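Local coordinates for protein potential RNA-dependent RNA polymerase (PDB 5I62) that copies RNA from an RNA template, joining ribonucleoside triphosphates, and is probably involved in both transcription and genome replication of a double-stranded RNA picobirnavirus, at residues Arg150-Val162 and Met205-Val217. Residues are numbered along the deposited sequence; the frame is centred on the assembly and turned at random.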
ATOM      1  N   ARG A 150     -18.665   0.519  -9.156  1.00 25.21           N
ATOM      2  CA  ARG A 150     -19.377   1.284  -8.139  1.00 24.83           C
ATOM      3  C   ARG A 150     -20.351   2.275  -8.760  1.00 29.69           C
ATOM      4  O   ARG A 150     -21.491   2.426  -8.292  1.00 23.05           O
ATOM      5  CB  ARG A 150     -18.373   2.027  -7.267  1.00 24.13           C
ATOM      6  CG  ARG A 150     -17.679   1.145  -6.258  1.00 26.07           C
ATOM      7  CD  ARG A 150     -16.514   1.890  -5.632  1.00 26.70           C
ATOM      8  NE  ARG A 150     -15.941   1.150  -4.516  1.00 26.98           N
ATOM      9  CZ  ARG A 150     -14.908   1.577  -3.792  1.00 26.79           C
ATOM     10  NH1 ARG A 150     -14.333   2.734  -4.072  1.00 25.43           N
ATOM     11  NH2 ARG A 150     -14.456   0.843  -2.789  1.00 24.00           N
ATOM     12  N   LYS A 151     -19.902   2.970  -9.809  1.00 28.81           N
ATOM     13  CA  LYS A 151     -20.700   4.013 -10.437  1.00 29.82           C
ATOM     14  C   LYS A 151     -22.084   3.492 -10.812  1.00 26.72           C
ATOM     15  O   LYS A 151     -23.092   4.189 -10.647  1.00 28.26           O
ATOM     16  CB  LYS A 151     -19.943   4.523 -11.662  1.00 37.74           C
ATOM     17  CG  LYS A 151     -20.454   5.796 -12.287  1.00 45.74           C
ATOM     18  CD  LYS A 151     -19.601   6.120 -13.505  1.00 50.98           C
ATOM     19  CE  LYS A 151     -19.531   7.621 -13.735  1.00 63.09           C
ATOM     20  NZ  LYS A 151     -20.053   8.015 -15.076  1.00 59.90           N
ATOM     21  N   ALA A 152     -22.148   2.234 -11.259  1.00 26.44           N
ATOM     22  CA  ALA A 152     -23.375   1.629 -11.752  1.00 23.40           C
ATOM     23  C   ALA A 152     -24.372   1.287 -10.651  1.00 27.05           C
ATOM     24  O   ALA A 152     -25.552   1.087 -10.948  1.00 24.66           O
ATOM     25  CB  ALA A 152     -23.035   0.365 -12.533  1.00 23.54           C
ATOM     26  N   VAL A 153     -23.940   1.178  -9.395  1.00 22.69           N
ATOM     27  CA  VAL A 153     -24.783   0.590  -8.360  1.00 19.39           C
ATOM     28  C   VAL A 153     -24.987   1.520  -7.168  1.00 21.07           C
ATOM     29  O   VAL A 153     -25.514   1.093  -6.140  1.00 20.42           O
ATOM     30  CB  VAL A 153     -24.235  -0.779  -7.912  1.00 24.97           C
ATOM     31  CG1 VAL A 153     -24.284  -1.782  -9.068  1.00 22.80           C
ATOM     32  CG2 VAL A 153     -22.780  -0.639  -7.332  1.00 19.64           C
ATOM     33  N   VAL A 154     -24.604   2.792  -7.293  1.00 20.46           N
ATOM     34  CA  VAL A 154     -24.722   3.720  -6.167  1.00 22.69           C
ATOM     35  C   VAL A 154     -26.158   3.769  -5.661  1.00 26.46           C
ATOM     36  O   VAL A 154     -26.418   3.667  -4.449  1.00 22.12           O
ATOM     37  CB  VAL A 154     -24.229   5.125  -6.562  1.00 24.40           C
ATOM     38  CG1 VAL A 154     -24.593   6.128  -5.495  1.00 25.43           C
ATOM     39  CG2 VAL A 154     -22.722   5.124  -6.791  1.00 26.44           C
ATOM     40  N   SER A 155     -27.119   3.901  -6.591  1.00 20.78           N
ATOM     41  CA  SER A 155     -28.505   4.090  -6.186  1.00 25.39           C
ATOM     42  C   SER A 155     -29.061   2.834  -5.532  1.00 23.20           C
ATOM     43  O   SER A 155     -29.975   2.920  -4.713  1.00 27.71           O
ATOM     44  CB  SER A 155     -29.369   4.490  -7.384  1.00 23.97           C
ATOM     45  OG  SER A 155     -29.377   3.452  -8.351  1.00 29.61           O
ATOM     46  N   LYS A 156     -28.524   1.669  -5.874  1.00 19.30           N
ATOM     47  CA  LYS A 156     -28.929   0.425  -5.230  1.00 20.75           C
ATOM     48  C   LYS A 156     -28.230   0.187  -3.895  1.00 25.01           C
ATOM     49  O   LYS A 156     -28.624  -0.724  -3.159  1.00 22.86           O
ATOM     50  CB  LYS A 156     -28.640  -0.758  -6.149  1.00 22.52           C
ATOM     51  CG  LYS A 156     -29.410  -0.732  -7.459  1.00 25.91           C
ATOM     52  CD  LYS A 156     -29.245  -2.067  -8.170  1.00 26.09           C
ATOM     53  CE  LYS A 156     -28.806  -1.884  -9.608  1.00 38.40           C
ATOM     54  NZ  LYS A 156     -28.298  -3.157 -10.209  1.00 38.94           N
ATOM     55  N   THR A 157     -27.197   0.964  -3.574  1.00 22.66           N
ATOM     56  CA  THR A 157     -26.360   0.705  -2.411  1.00 22.74           C
ATOM     57  C   THR A 157     -26.704   1.599  -1.230  1.00 20.40           C
ATOM     58  O   THR A 157     -26.810   1.117  -0.097  1.00 22.85           O
ATOM     59  CB  THR A 157     -24.876   0.863  -2.779  1.00 18.61           C
ATOM     60  OG1 THR A 157     -24.553  -0.057  -3.814  1.00 19.31           O
ATOM     61  CG2 THR A 157     -23.970   0.551  -1.565  1.00 19.13           C
ATOM     62  N   ILE A 158     -26.875   2.892  -1.466  1.00 20.75           N
ATOM     63  CA  ILE A 158     -27.176   3.816  -0.374  1.00 21.29           C
ATOM     64  C   ILE A 158     -28.667   4.182  -0.357  1.00 23.45           C
ATOM     65  O   ILE A 158     -29.304   4.178  -1.394  1.00 21.88           O
ATOM     66  CB  ILE A 158     -26.293   5.073  -0.461  1.00 22.71           C
ATOM     67  CG1 ILE A 158     -26.518   5.818  -1.768  1.00 23.65           C
ATOM     68  CG2 ILE A 158     -24.816   4.701  -0.317  1.00 23.66           C
ATOM     69  CD1 ILE A 158     -25.762   7.164  -1.826  1.00 25.01           C
ATOM     70  N   PRO A 159     -29.226   4.490   0.828  1.00 26.14           N
ATOM     71  CA  PRO A 159     -28.533   4.454   2.116  1.00 24.07           C
ATOM     72  C   PRO A 159     -28.272   3.023   2.569  1.00 25.21           C
ATOM     73  O   PRO A 159     -29.026   2.110   2.204  1.00 21.77           O
ATOM     74  CB  PRO A 159     -29.509   5.170   3.056  1.00 27.73           C
ATOM     75  CG  PRO A 159     -30.846   4.802   2.495  1.00 28.40           C
ATOM     76  CD  PRO A 159     -30.649   4.850   0.992  1.00 29.37           C
ATOM     77  N   CYS A 160     -27.201   2.824   3.329  1.00 20.04           N
ATOM     78  CA  CYS A 160     -26.811   1.493   3.752  1.00 23.51           C
ATOM     79  C   CYS A 160     -26.447   1.497   5.231  1.00 24.46           C
ATOM     80  O   CYS A 160     -26.082   2.520   5.807  1.00 23.86           O
ATOM     81  CB  CYS A 160     -25.646   0.931   2.908  1.00 20.04           C
ATOM     82  SG  CYS A 160     -24.122   1.924   2.904  1.00 27.11           S
ATOM     83  N   ASP A 161     -26.589   0.318   5.830  1.00 22.01           N
ATOM     84  CA  ASP A 161     -26.266   0.052   7.223  1.00 20.33           C
ATOM     85  C   ASP A 161     -25.579  -1.300   7.233  1.00 21.73           C
ATOM     86  O   ASP A 161     -26.121  -2.257   6.671  1.00 19.79           O
ATOM     87  CB  ASP A 161     -27.531   0.036   8.090  1.00 24.11           C
ATOM     88  CG  ASP A 161     -27.241  -0.236   9.563  1.00 30.52           C
ATOM     89  OD1 ASP A 161     -26.181   0.194  10.061  1.00 28.81           O
ATOM     90  OD2 ASP A 161     -28.082  -0.882  10.222  1.00 33.88           O
ATOM     91  N   VAL A 162     -24.375  -1.381   7.808  1.00 16.73           N
ATOM     92  CA  VAL A 162     -23.619  -2.630   7.850  1.00 15.66           C
ATOM     93  C   VAL A 162     -23.216  -2.925   9.290  1.00 18.21           C
ATOM     94  O   VAL A 162     -22.917  -2.004  10.055  1.00 18.30           O
ATOM     95  CB  VAL A 162     -22.378  -2.594   6.914  1.00 18.26           C
ATOM     96  CG1 VAL A 162     -22.780  -2.309   5.457  1.00 13.64           C
ATOM     97  CG2 VAL A 162     -21.354  -1.547   7.390  1.00 11.99           C
ATOM     98  N   MET A 205     -11.259  -7.720  -1.287  1.00 16.72           N
ATOM     99  CA  MET A 205     -12.074  -6.780  -2.062  1.00 17.81           C
ATOM    100  C   MET A 205     -13.405  -6.622  -1.329  1.00 15.26           C
ATOM    101  O   MET A 205     -14.231  -7.534  -1.320  1.00 15.82           O
ATOM    102  CB  MET A 205     -12.263  -7.284  -3.491  1.00 16.72           C
ATOM    103  CG  MET A 205     -10.979  -7.300  -4.312  1.00 19.79           C
ATOM    104  SD  MET A 205     -11.240  -8.145  -5.897  1.00 29.70           S
ATOM    105  CE  MET A 205      -9.642  -7.937  -6.623  1.00 19.88           C
ATOM    106  N   PHE A 206     -13.599  -5.467  -0.685  1.00 15.33           N
ATOM    107  CA  PHE A 206     -14.690  -5.260   0.258  1.00 17.95           C
ATOM    108  C   PHE A 206     -15.982  -4.888  -0.458  1.00 16.36           C
ATOM    109  O   PHE A 206     -15.945  -4.278  -1.521  1.00 15.80           O
ATOM    110  CB  PHE A 206     -14.343  -4.145   1.242  1.00 15.98           C
ATOM    111  CG  PHE A 206     -13.664  -4.619   2.492  1.00 18.33           C
ATOM    112  CD1 PHE A 206     -12.545  -5.425   2.423  1.00 20.88           C
ATOM    113  CD2 PHE A 206     -14.144  -4.260   3.735  1.00 20.37           C
ATOM    114  CE1 PHE A 206     -11.897  -5.859   3.568  1.00 19.81           C
ATOM    115  CE2 PHE A 206     -13.502  -4.687   4.896  1.00 21.89           C
ATOM    116  CZ  PHE A 206     -12.377  -5.496   4.804  1.00 18.65           C
ATOM    117  N   PRO A 207     -17.130  -5.218   0.140  1.00 17.28           N
ATOM    118  CA  PRO A 207     -18.408  -4.699  -0.361  1.00 17.07           C
ATOM    119  C   PRO A 207     -18.414  -3.181  -0.351  1.00 18.00           C
ATOM    120  O   PRO A 207     -17.944  -2.547   0.596  1.00 16.17           O
ATOM    121  CB  PRO A 207     -19.443  -5.260   0.629  1.00 13.46           C
ATOM    122  CG  PRO A 207     -18.772  -6.430   1.278  1.00 17.74           C
ATOM    123  CD  PRO A 207     -17.308  -6.035   1.357  1.00 13.63           C
ATOM    124  N   PHE A 208     -18.965  -2.614  -1.423  1.00 14.39           N
ATOM    125  CA  PHE A 208     -19.151  -1.173  -1.547  1.00 16.44           C
ATOM    126  C   PHE A 208     -19.794  -0.584  -0.286  1.00 15.43           C
ATOM    127  O   PHE A 208     -19.330   0.433   0.239  1.00 16.26           O
ATOM    128  CB  PHE A 208     -20.018  -0.909  -2.797  1.00 16.45           C
ATOM    129  CG  PHE A 208     -20.036   0.529  -3.284  1.00 17.43           C
ATOM    130  CD1 PHE A 208     -19.094   1.455  -2.875  1.00 19.35           C
ATOM    131  CD2 PHE A 208     -21.032   0.946  -4.187  1.00 18.19           C
ATOM    132  CE1 PHE A 208     -19.131   2.764  -3.343  1.00 18.75           C
ATOM    133  CE2 PHE A 208     -21.074   2.252  -4.643  1.00 19.50           C
ATOM    134  CZ  PHE A 208     -20.125   3.167  -4.219  1.00 19.67           C
ATOM    135  N   ALA A 209     -20.862  -1.220   0.217  1.00 15.52           N
ATOM    136  CA  ALA A 209     -21.564  -0.692   1.389  1.00 16.69           C
ATOM    137  C   ALA A 209     -20.640  -0.597   2.606  1.00 17.09           C
ATOM    138  O   ALA A 209     -20.689   0.388   3.359  1.00 14.71           O
ATOM    139  CB  ALA A 209     -22.791  -1.549   1.717  1.00 14.25           C
ATOM    140  N   VAL A 210     -19.801  -1.609   2.827  1.00 13.53           N
ATOM    141  CA  VAL A 210     -18.863  -1.548   3.949  1.00 14.88           C
ATOM    142  C   VAL A 210     -17.861  -0.421   3.738  1.00 15.80           C
ATOM    143  O   VAL A 210     -17.599   0.370   4.651  1.00 16.03           O
ATOM    144  CB  VAL A 210     -18.147  -2.899   4.161  1.00 14.94           C
ATOM    145  CG1 VAL A 210     -17.100  -2.788   5.319  1.00 14.16           C
ATOM    146  CG2 VAL A 210     -19.142  -4.008   4.465  1.00 12.23           C
ATOM    147  N   ASN A 211     -17.281  -0.334   2.535  1.00 16.41           N
ATOM    148  CA  ASN A 211     -16.297   0.711   2.260  1.00 15.63           C
ATOM    149  C   ASN A 211     -16.895   2.110   2.427  1.00 19.17           C
ATOM    150  O   ASN A 211     -16.238   3.010   2.958  1.00 16.71           O
ATOM    151  CB  ASN A 211     -15.715   0.539   0.857  1.00 18.92           C
ATOM    152  CG  ASN A 211     -14.556  -0.442   0.811  1.00 21.08           C
ATOM    153  OD1 ASN A 211     -13.904  -0.724   1.830  1.00 24.56           O
ATOM    154  ND2 ASN A 211     -14.291  -0.960  -0.362  1.00 20.22           N
ATOM    155  N   ILE A 212     -18.138   2.319   1.977  1.00 15.56           N
ATOM    156  CA  ILE A 212     -18.808   3.603   2.218  1.00 16.51           C
ATOM    157  C   ILE A 212     -18.878   3.909   3.715  1.00 16.63           C
ATOM    158  O   ILE A 212     -18.530   5.008   4.163  1.00 19.53           O
ATOM    159  CB  ILE A 212     -20.216   3.606   1.592  1.00 20.26           C
ATOM    160  CG1 ILE A 212     -20.139   3.493   0.072  1.00 19.44           C
ATOM    161  CG2 ILE A 212     -20.980   4.872   2.015  1.00 19.97           C
ATOM    162  CD1 ILE A 212     -21.519   3.228  -0.593  1.00 18.21           C
ATOM    163  N   ARG A 213     -19.367   2.957   4.511  1.00 16.40           N
ATOM    164  CA  ARG A 213     -19.516   3.225   5.936  1.00 15.12           C
ATOM    165  C   ARG A 213     -18.158   3.480   6.590  1.00 16.68           C
ATOM    166  O   ARG A 213     -18.020   4.395   7.413  1.00 17.14           O
ATOM    167  CB  ARG A 213     -20.242   2.068   6.611  1.00 17.16           C
ATOM    168  CG  ARG A 213     -21.756   2.086   6.352  1.00 20.91           C
ATOM    169  CD  ARG A 213     -22.330   3.262   7.073  1.00 26.31           C
ATOM    170  NE  ARG A 213     -22.707   2.915   8.423  1.00 26.62           N
ATOM    171  CZ  ARG A 213     -22.661   3.723   9.475  1.00 23.24           C
ATOM    172  NH1 ARG A 213     -22.214   4.963   9.374  1.00 26.58           N
ATOM    173  NH2 ARG A 213     -23.056   3.256  10.645  1.00 24.62           N
ATOM    174  N   GLU A 214     -17.152   2.673   6.251  1.00 15.90           N
ATOM    175  CA  GLU A 214     -15.807   2.897   6.784  1.00 17.37           C
ATOM    176  C   GLU A 214     -15.300   4.291   6.429  1.00 18.42           C
ATOM    177  O   GLU A 214     -14.808   5.030   7.291  1.00 17.08           O
ATOM    178  CB  GLU A 214     -14.846   1.844   6.244  1.00 18.28           C
ATOM    179  CG  GLU A 214     -15.082   0.437   6.726  1.00 17.34           C
ATOM    180  CD  GLU A 214     -14.166  -0.531   5.996  1.00 21.13           C
ATOM    181  OE1 GLU A 214     -13.948  -0.341   4.771  1.00 22.70           O
ATOM    182  OE2 GLU A 214     -13.673  -1.470   6.635  1.00 20.77           O
ATOM    183  N   LEU A 215     -15.447   4.681   5.160  1.00 15.57           N
ATOM    184  CA  LEU A 215     -14.854   5.928   4.697  1.00 18.39           C
ATOM    185  C   LEU A 215     -15.567   7.159   5.234  1.00 18.96           C
ATOM    186  O   LEU A 215     -15.012   8.257   5.153  1.00 19.57           O
ATOM    187  CB  LEU A 215     -14.818   5.962   3.172  1.00 19.28           C
ATOM    188  CG  LEU A 215     -13.821   5.007   2.507  1.00 23.96           C
ATOM    189  CD1 LEU A 215     -13.980   5.050   0.993  1.00 25.67           C
ATOM    190  CD2 LEU A 215     -12.400   5.358   2.883  1.00 25.43           C
ATOM    191  N   GLN A 216     -16.781   7.012   5.777  1.00 19.19           N
ATOM    192  CA  GLN A 216     -17.395   8.138   6.473  1.00 20.22           C
ATOM    193  C   GLN A 216     -16.492   8.661   7.592  1.00 21.39           C
ATOM    194  O   GLN A 216     -16.602   9.828   7.981  1.00 18.12           O
ATOM    195  CB  GLN A 216     -18.749   7.741   7.050  1.00 17.94           C
ATOM    196  CG  GLN A 216     -19.857   7.550   6.022  1.00 20.78           C
ATOM    197  CD  GLN A 216     -21.160   7.229   6.706  1.00 25.96           C
ATOM    198  OE1 GLN A 216     -21.467   6.061   6.954  1.00 25.69           O
ATOM    199  NE2 GLN A 216     -21.908   8.265   7.078  1.00 22.87           N
ATOM    200  N   VAL A 217     -15.633   7.802   8.145  1.00 17.98           N
ATOM    201  CA  VAL A 217     -14.652   8.213   9.147  1.00 14.68           C
ATOM    202  C   VAL A 217     -13.283   8.393   8.503  1.00 16.37           C
ATOM    203  O   VAL A 217     -12.617   9.413   8.706  1.00 19.39           O
ATOM    204  CB  VAL A 217     -14.570   7.204  10.304  1.00 16.85           C
ATOM    205  CG1 VAL A 217     -13.262   7.412  11.084  1.00 17.16           C
ATOM    206  CG2 VAL A 217     -15.754   7.370  11.232  1.00 14.19           C
TER
HETATM  207  O   HOH W   1     -16.232  -1.608  -3.236  1.00 24.09           O
HETATM  208  O   HOH W   2     -23.628   0.468  10.177  1.00 24.41           O
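With CG swung anti to the backbone N (chi1 -166°), the ring of F208 reaches out from the first turn of helix 208-228 toward R150, whose extended chain runs across it. R150 CG lies over the ring centre, 3.5 Å from the centroid and 7° off the normal, a CH-pi contact. I212 CD1 packs on the opposite face near the rim, and V154 CG2 meets the ring edge, 3.9 Å from F208 CE2. F208 is thus a knob in a hole formed by R150, V153, V154 and T157. The hydrogen bond from T157 OG1 to V153 O (2.8 Å) fits the rotation that puts T157 CG2 against I212 CD1. R150 NE holds a water that also bonds to F206 O, while R150 NH1 donates a hydrogen bond to K137 O.

Further along, C160 SG and V162 CG1 both rest on A209 CB, and V162 CG2 lies against R213 CG (3.8 Å). The bent chain of R213 brings NH1 to Q216 OE1; a water joins R213 NH2 to D161 OD1 and V162 O, and R296 takes D161 OD2 in a salt bridge. Strand 160-162 crosses the helix at -88°, with axes 8.1 Å apart. Largely apolar packing, with the CH-pi contact and the water bridge, joins the short, kinked helix 150-157 and edge strand 160-165 of a mixed beta-sheet to helix 208-228, probably in the polymerase fingers.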